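Local coordinates for PILD processed protein (Shewanella oneidensis, PDB 4D40) that probably serves as a subunit of type IV pili, surface fibres that are linked to cell adhesion, at residues N27-P31 against K52-S56; P40-F44 against A59-Q65; C69-L74 against T84-S88. All coordinates share one frame; numbering follows the deposited sequence.

Interaction 1: residues N27-P31 against K52-S56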
# COMPACT_ATOMS: atom_id res chain seq x y z
N ASN A 27 13.27 -8.93 -12.92
CA ASN A 27 12.43 -9.29 -14.06
C ASN A 27 12.17 -8.16 -15.05
O ASN A 27 11.83 -8.42 -16.21
CB ASN A 27 11.09 -9.82 -13.55
CG ASN A 27 11.23 -11.08 -12.72
OD1 ASN A 27 11.03 -11.06 -11.51
ND2 ASN A 27 11.58 -12.17 -13.38
N GLY A 28 12.32 -6.92 -14.61
CA GLY A 28 12.10 -5.77 -15.47
C GLY A 28 10.65 -5.34 -15.53
O GLY A 28 10.31 -4.40 -16.25
N LEU A 29 9.81 -6.02 -14.75
CA LEU A 29 8.37 -5.79 -14.70
C LEU A 29 7.86 -6.07 -13.29
O LEU A 29 8.49 -6.81 -12.54
CB LEU A 29 7.64 -6.69 -15.69
CG LEU A 29 7.79 -6.43 -17.19
CD1 LEU A 29 7.11 -7.54 -17.96
CD2 LEU A 29 7.21 -5.07 -17.56
N TYR A 30 6.72 -5.50 -12.94
CA TYR A 30 6.08 -5.86 -11.67
C TYR A 30 5.30 -7.16 -11.86
O TYR A 30 4.93 -7.50 -12.97
CB TYR A 30 5.17 -4.73 -11.18
CG TYR A 30 5.95 -3.51 -10.77
CD1 TYR A 30 6.77 -3.54 -9.64
CD2 TYR A 30 5.88 -2.33 -11.50
CE1 TYR A 30 7.49 -2.42 -9.25
CE2 TYR A 30 6.60 -1.21 -11.12
CZ TYR A 30 7.41 -1.27 -10.00
OH TYR A 30 8.12 -0.15 -9.63
N PRO A 31 5.05 -7.89 -10.75
CA PRO A 31 4.36 -9.18 -10.83
C PRO A 31 2.86 -9.07 -11.06
O PRO A 31 2.26 -8.04 -10.78
CB PRO A 31 4.64 -9.81 -9.47
CG PRO A 31 4.84 -8.65 -8.56
CD PRO A 31 5.54 -7.61 -9.39
N LYS A 52 2.35 -3.69 -16.64
CA LYS A 52 3.19 -4.17 -15.55
C LYS A 52 4.40 -3.27 -15.26
O LYS A 52 5.33 -3.68 -14.57
CB LYS A 52 3.69 -5.60 -15.84
CG LYS A 52 2.58 -6.62 -16.14
CD LYS A 52 1.82 -7.03 -14.89
CE LYS A 52 0.56 -7.82 -15.23
NZ LYS A 52 -0.54 -6.95 -15.73
N PHE A 53 4.37 -2.04 -15.78
CA PHE A 53 5.42 -1.06 -15.46
C PHE A 53 5.05 -0.15 -14.28
O PHE A 53 5.88 0.65 -13.83
CB PHE A 53 5.74 -0.21 -16.69
CG PHE A 53 6.61 -0.91 -17.70
CD1 PHE A 53 7.91 -1.26 -17.39
CD2 PHE A 53 6.12 -1.21 -18.96
CE1 PHE A 53 8.71 -1.91 -18.32
CE2 PHE A 53 6.92 -1.86 -19.89
CZ PHE A 53 8.22 -2.20 -19.57
N GLY A 54 3.82 -0.27 -13.80
CA GLY A 54 3.36 0.47 -12.63
C GLY A 54 2.53 -0.38 -11.70
O GLY A 54 2.20 -1.52 -12.03
N PHE A 55 2.18 0.16 -10.54
CA PHE A 55 1.24 -0.49 -9.63
C PHE A 55 0.63 0.49 -8.64
O PHE A 55 1.12 1.61 -8.47
CB PHE A 55 1.92 -1.62 -8.84
CG PHE A 55 2.92 -1.15 -7.81
CD1 PHE A 55 2.51 -0.67 -6.58
CD2 PHE A 55 4.28 -1.18 -8.08
CE1 PHE A 55 3.42 -0.24 -5.64
CE2 PHE A 55 5.19 -0.76 -7.15
CZ PHE A 55 4.76 -0.28 -5.92
N SER A 56 -0.42 0.04 -7.98
CA SER A 56 -1.00 0.75 -6.85
C SER A 56 -1.21 -0.23 -5.71
O SER A 56 -1.88 -1.25 -5.88
CB SER A 56 -2.32 1.40 -7.22
OG SER A 56 -2.95 1.93 -6.06
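Where the chain leaves helix 2-27 and enters the connection to the sheet, L29 and Y30 lie against K52, F53 and F55 at the end of a hairpin turn and the start of strand 55-61. One backbone bond pins the two segments: Y30 N donates to K52 O at 2.8 Å, nearly straight at 173°. Two residues earlier, G28 takes positive phi as the first residue past the helix.

The ring of Y30 is the centre of the contact. CG stands anti to the carbonyl carbon (chi1 -68°), which turns the ring toward the strand, and the edge of F55 points at the face of the Y30 ring, the planes nearly perpendicular. The centroids are 4.8 Å apart, and F55 CD2 sits 3.5 Å above the Y30 plane, over the ring centre. At the edge of the same ring, Y30 CE2 approaches F53 O to 3.4 Å. The link between helix and sheet in type IV pilins is the alpha-beta loop, and here its first residues are held between the two: Y30 OH is bonded back to E21 of the helix, and the ring also meets that of Y24.

Farther out, L29 CD2 makes a CH-pi contact over the face of F53, 3.7 Å from the ring centroid and only 16° off its normal. The aliphatic part of K52 runs past the Y30 carbonyl, with K52 CB and K52 CD each 3.7 Å from Y30 O, before its bent chain carries NZ away to T49 O. Beyond Y30, the carbonyl of P31 accepts a bond from Y46 OH on strand 42-48.

Interaction 2: residues P40-F44 against A59-Q65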
# COMPACT_ATOMS: atom_id res chain seq x y z
N PRO A 40 -8.06 -6.79 11.03
CA PRO A 40 -9.42 -6.33 11.33
C PRO A 40 -9.66 -4.86 10.97
O PRO A 40 -10.81 -4.43 10.94
CB PRO A 40 -9.53 -6.54 12.84
CG PRO A 40 -8.52 -7.59 13.15
CD PRO A 40 -7.39 -7.35 12.22
N TYR A 41 -8.58 -4.13 10.70
CA TYR A 41 -8.64 -2.68 10.53
C TYR A 41 -8.40 -2.19 9.11
O TYR A 41 -8.91 -1.13 8.73
CB TYR A 41 -7.63 -2.02 11.46
CG TYR A 41 -7.85 -2.36 12.91
CD1 TYR A 41 -8.86 -1.74 13.63
CD2 TYR A 41 -7.06 -3.30 13.55
CE1 TYR A 41 -9.07 -2.04 14.95
CE2 TYR A 41 -7.27 -3.61 14.88
CZ TYR A 41 -8.28 -2.97 15.57
OH TYR A 41 -8.50 -3.26 16.90
N TYR A 42 -7.65 -2.96 8.33
CA TYR A 42 -7.38 -2.60 6.94
C TYR A 42 -7.42 -3.80 6.02
O TYR A 42 -7.01 -4.91 6.39
CB TYR A 42 -6.00 -1.92 6.79
CG TYR A 42 -5.95 -0.50 7.30
CD1 TYR A 42 -6.27 0.57 6.48
CD2 TYR A 42 -5.57 -0.23 8.60
CE1 TYR A 42 -6.24 1.87 6.94
CE2 TYR A 42 -5.53 1.07 9.09
CZ TYR A 42 -5.86 2.11 8.25
OH TYR A 42 -5.82 3.40 8.73
N SER A 43 -7.90 -3.56 4.81
CA SER A 43 -7.86 -4.53 3.73
C SER A 43 -6.86 -4.03 2.71
O SER A 43 -6.97 -2.91 2.23
CB SER A 43 -9.24 -4.70 3.10
OG SER A 43 -10.17 -5.13 4.07
N PHE A 44 -5.87 -4.87 2.39
CA PHE A 44 -4.79 -4.46 1.49
C PHE A 44 -4.95 -5.06 0.10
O PHE A 44 -5.38 -6.21 -0.05
CB PHE A 44 -3.44 -4.88 2.07
CG PHE A 44 -3.13 -4.26 3.40
CD1 PHE A 44 -2.50 -3.03 3.47
CD2 PHE A 44 -3.47 -4.91 4.57
CE1 PHE A 44 -2.21 -2.46 4.70
CE2 PHE A 44 -3.18 -4.34 5.80
CZ PHE A 44 -2.55 -3.11 5.86
N ALA A 59 -4.47 0.47 1.14
CA ALA A 59 -4.95 0.02 2.43
C ALA A 59 -6.28 0.69 2.70
O ALA A 59 -6.34 1.90 2.93
CB ALA A 59 -3.95 0.35 3.52
N VAL A 60 -7.35 -0.10 2.66
CA VAL A 60 -8.70 0.41 2.83
C VAL A 60 -9.18 0.14 4.24
O VAL A 60 -9.32 -1.02 4.62
CB VAL A 60 -9.68 -0.23 1.83
CG1 VAL A 60 -11.10 0.29 2.05
CG2 VAL A 60 -9.23 0.04 0.40
N PRO A 61 -9.46 1.20 5.02
CA PRO A 61 -9.93 0.94 6.38
C PRO A 61 -11.28 0.23 6.42
O PRO A 61 -12.13 0.46 5.56
CB PRO A 61 -10.03 2.34 6.99
CG PRO A 61 -10.21 3.25 5.82
CD PRO A 61 -9.40 2.64 4.72
N THR A 62 -11.45 -0.64 7.41
CA THR A 62 -12.74 -1.25 7.69
C THR A 62 -13.57 -0.28 8.51
O THR A 62 -13.07 0.76 8.94
CB THR A 62 -12.58 -2.57 8.47
OG1 THR A 62 -12.05 -2.28 9.76
CG2 THR A 62 -11.64 -3.52 7.74
N ASN A 63 -14.83 -0.61 8.75
CA ASN A 63 -15.68 0.21 9.60
C ASN A 63 -15.13 0.31 11.03
O ASN A 63 -15.42 1.26 11.76
CB ASN A 63 -17.11 -0.34 9.63
CG ASN A 63 -17.15 -1.85 9.80
OD1 ASN A 63 -16.15 -2.47 10.15
ND2 ASN A 63 -18.32 -2.44 9.57
N ARG A 64 -14.31 -0.68 11.41
CA ARG A 64 -13.71 -0.73 12.74
C ARG A 64 -12.54 0.25 12.90
O ARG A 64 -12.00 0.40 14.00
CB ARG A 64 -13.22 -2.15 13.03
CG ARG A 64 -14.31 -3.19 12.93
CD ARG A 64 -13.78 -4.60 13.07
NE ARG A 64 -14.72 -5.58 12.53
CZ ARG A 64 -14.71 -6.04 11.28
NH1 ARG A 64 -13.79 -5.63 10.41
NH2 ARG A 64 -15.62 -6.92 10.89
N GLN A 65 -12.16 0.92 11.81
CA GLN A 65 -11.01 1.81 11.81
C GLN A 65 -11.44 3.21 11.37
O GLN A 65 -11.37 3.54 10.19
CB GLN A 65 -9.93 1.24 10.90
CG GLN A 65 -8.73 2.15 10.59
CD GLN A 65 -7.87 2.46 11.80
OE1 GLN A 65 -8.13 2.01 12.91
NE2 GLN A 65 -6.81 3.23 11.57
O HOH W 1 -11.57 -2.59 4.26
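Y42 holds CG anti to its carbonyl carbon (chi1 -74°), while Q65 sends CG anti to the backbone N (chi1 171°) and then bends at chi2, so that phenol and amide meet with their planes 58° apart. Q65 NE2 donates to Y42 OH at 3.0 Å, with the hydroxyl tilted somewhat out of the amide plane. The buried amide has further partners on helix 2-27: NE2 also reaches K2 O, and OE1 takes R5 NE. Lower on the Y42 ring, CE1 packs 3.8 Å from P61 CB and CD1 the same distance from A59 CB. A leucine here would take away the phenol, and Q65 NE2 would probably lose one of its partners while a gap opened beside P61.

These residues belong to the antiparallel hairpin of strands 42-48 and 55-61, part of the sheet that packs on the long helix of the pilin fold. S43 and V60 form the hydrogen-bonded pair, with S43 N to V60 O and V60 N to S43 O both 2.9 Å. Y42 with P61 and F44 with A59 are non-hydrogen-bonded pairs on the helix-facing side, where F44 CE1 touches A59 CB at 3.5 Å. On the other side, a water links S43 OG to V60 O.

Past the strand ends, T62 begins a type I turn that runs to Q65, and T62 N bonds to Y41 O. The T62 hydroxyl OG1 donates to a lone pair of P40 O at 2.7 Å. The same oxygen accepts a longer bond from NH1 of the poorly ordered R64.

Interaction 3: residues C69-L74 against T84-S88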
# COMPACT_ATOMS: atom_id res chain seq x y z
N CYS A 69 -7.92 9.71 7.51
CA CYS A 69 -7.14 9.64 6.28
C CYS A 69 -7.75 8.65 5.29
O CYS A 69 -7.34 8.59 4.13
CB CYS A 69 -5.69 9.27 6.58
SG CYS A 69 -4.83 10.60 7.44
N GLY A 70 -8.73 7.89 5.74
CA GLY A 70 -9.43 6.97 4.87
C GLY A 70 -8.51 5.98 4.19
O GLY A 70 -7.60 5.42 4.81
N THR A 71 -8.73 5.77 2.90
CA THR A 71 -7.91 4.84 2.14
C THR A 71 -6.53 5.41 1.86
O THR A 71 -6.40 6.55 1.39
CB THR A 71 -8.59 4.46 0.82
OG1 THR A 71 -9.83 3.81 1.10
CG2 THR A 71 -7.69 3.53 -0.01
N LEU A 72 -5.52 4.61 2.14
CA LEU A 72 -4.13 4.98 1.91
C LEU A 72 -3.63 4.28 0.67
O LEU A 72 -3.95 3.12 0.45
CB LEU A 72 -3.26 4.58 3.10
CG LEU A 72 -3.81 4.92 4.48
CD1 LEU A 72 -3.04 4.15 5.53
CD2 LEU A 72 -3.74 6.41 4.74
N SER A 73 -2.86 4.97 -0.16
CA SER A 73 -2.26 4.29 -1.29
C SER A 73 -0.82 4.73 -1.51
O SER A 73 -0.40 5.80 -1.08
CB SER A 73 -3.06 4.52 -2.57
OG SER A 73 -2.96 5.86 -3.01
N LEU A 74 -0.10 3.86 -2.20
CA LEU A 74 1.32 4.02 -2.51
C LEU A 74 1.56 3.40 -3.88
O LEU A 74 1.22 2.24 -4.09
CB LEU A 74 2.17 3.35 -1.43
CG LEU A 74 3.67 3.25 -1.67
CD1 LEU A 74 4.24 4.62 -1.91
CD2 LEU A 74 4.35 2.59 -0.47
N THR A 84 -1.20 14.99 1.76
CA THR A 84 -0.86 15.82 2.91
C THR A 84 -1.60 15.33 4.15
O THR A 84 -2.60 14.60 4.04
CB THR A 84 -1.18 17.32 2.64
OG1 THR A 84 -2.58 17.48 2.37
CG2 THR A 84 -0.38 17.84 1.45
N ASN A 85 -1.07 15.68 5.32
CA ASN A 85 -1.73 15.45 6.62
C ASN A 85 -1.81 14.01 7.13
O ASN A 85 -2.33 13.79 8.22
CB ASN A 85 -3.17 15.99 6.58
CG ASN A 85 -3.25 17.42 6.08
OD1 ASN A 85 -2.39 18.25 6.38
ND2 ASN A 85 -4.30 17.72 5.33
N CYS A 86 -1.30 13.03 6.38
CA CYS A 86 -1.61 11.63 6.71
C CYS A 86 -0.43 10.68 6.85
O CYS A 86 -0.39 9.87 7.77
CB CYS A 86 -2.55 11.08 5.65
SG CYS A 86 -4.21 11.75 5.86
N TRP A 87 0.52 10.78 5.93
CA TRP A 87 1.64 9.84 5.87
C TRP A 87 2.82 10.27 6.73
O TRP A 87 3.17 11.45 6.78
CB TRP A 87 2.08 9.67 4.42
CG TRP A 87 1.28 8.65 3.66
CD1 TRP A 87 0.05 8.83 3.08
CD2 TRP A 87 1.65 7.29 3.39
NE1 TRP A 87 -0.36 7.67 2.47
CE2 TRP A 87 0.60 6.71 2.65
CE3 TRP A 87 2.76 6.51 3.72
CZ2 TRP A 87 0.64 5.38 2.22
CZ3 TRP A 87 2.79 5.19 3.30
CH2 TRP A 87 1.74 4.64 2.55
N SER A 88 3.43 9.30 7.40
CA SER A 88 4.62 9.53 8.22
C SER A 88 5.70 8.50 7.90
O SER A 88 6.65 8.33 8.66
CB SER A 88 4.26 9.48 9.70
OG SER A 88 3.51 10.63 10.07
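Covalently, C69 and C86 are joined by a disulfide, SG to SG 2.1 Å, with chi3 at -95°, a left-handed bridge near the relaxed right angle. Both sulfurs, anti to their carbonyl carbons, are turned toward each other from backbones whose C69 CA and C86 CA stand 5.9 Å apart. A disulfide bounding the C-terminal region is common in type IV pilins, where the enclosed segment is called the D-region; C69-C86 is consistent with that.

By van der Waals contact, the six-membered ring of W87 approaches strand 72-75 obliquely. CZ2 approaches L72 CB at 4.1 Å, and CH2 reaches L74 CB at 4.2 Å. Between these two leucines the ring passes the backbone, W87 CZ2 lying 3.5 Å from S73 O. The indole also touches Q10 and L13 of helix 2-27, so it wedges between helix and sheet.

Polar partners lie outside the pair of segments: W87 NE1 is bonded to V81 O, and C86 O receives Q10 NE2 and R6 NH1. With no hydrogen bond between the two segments, their attachment rests on one covalent link and the largely apolar contacts of the tryptophan, and the bridge would probably keep them joined unless reduced.

In the fold
From the N terminus, helix 2-27 runs into the segment 27-31, which interaction 1 ties to 52-56, closing a loop that holds the whole of strand 42-48. Interaction 2 opens within that loop, at 40-44, and closes beyond it at 59-65, so the two cross. They use the two ends of strand 55-61, with centres about 25 Å apart on opposite sides of the chain's centre. Interaction 3 follows in series, closing the C-terminal loop from 69-74 to 84-88. The sheet connects it with its predecessors: A59 N probably bonds to L72 O at 2.8 Å, and F55 packs against the backbone of L74. Together they bind helix, sheet and C-terminal tail.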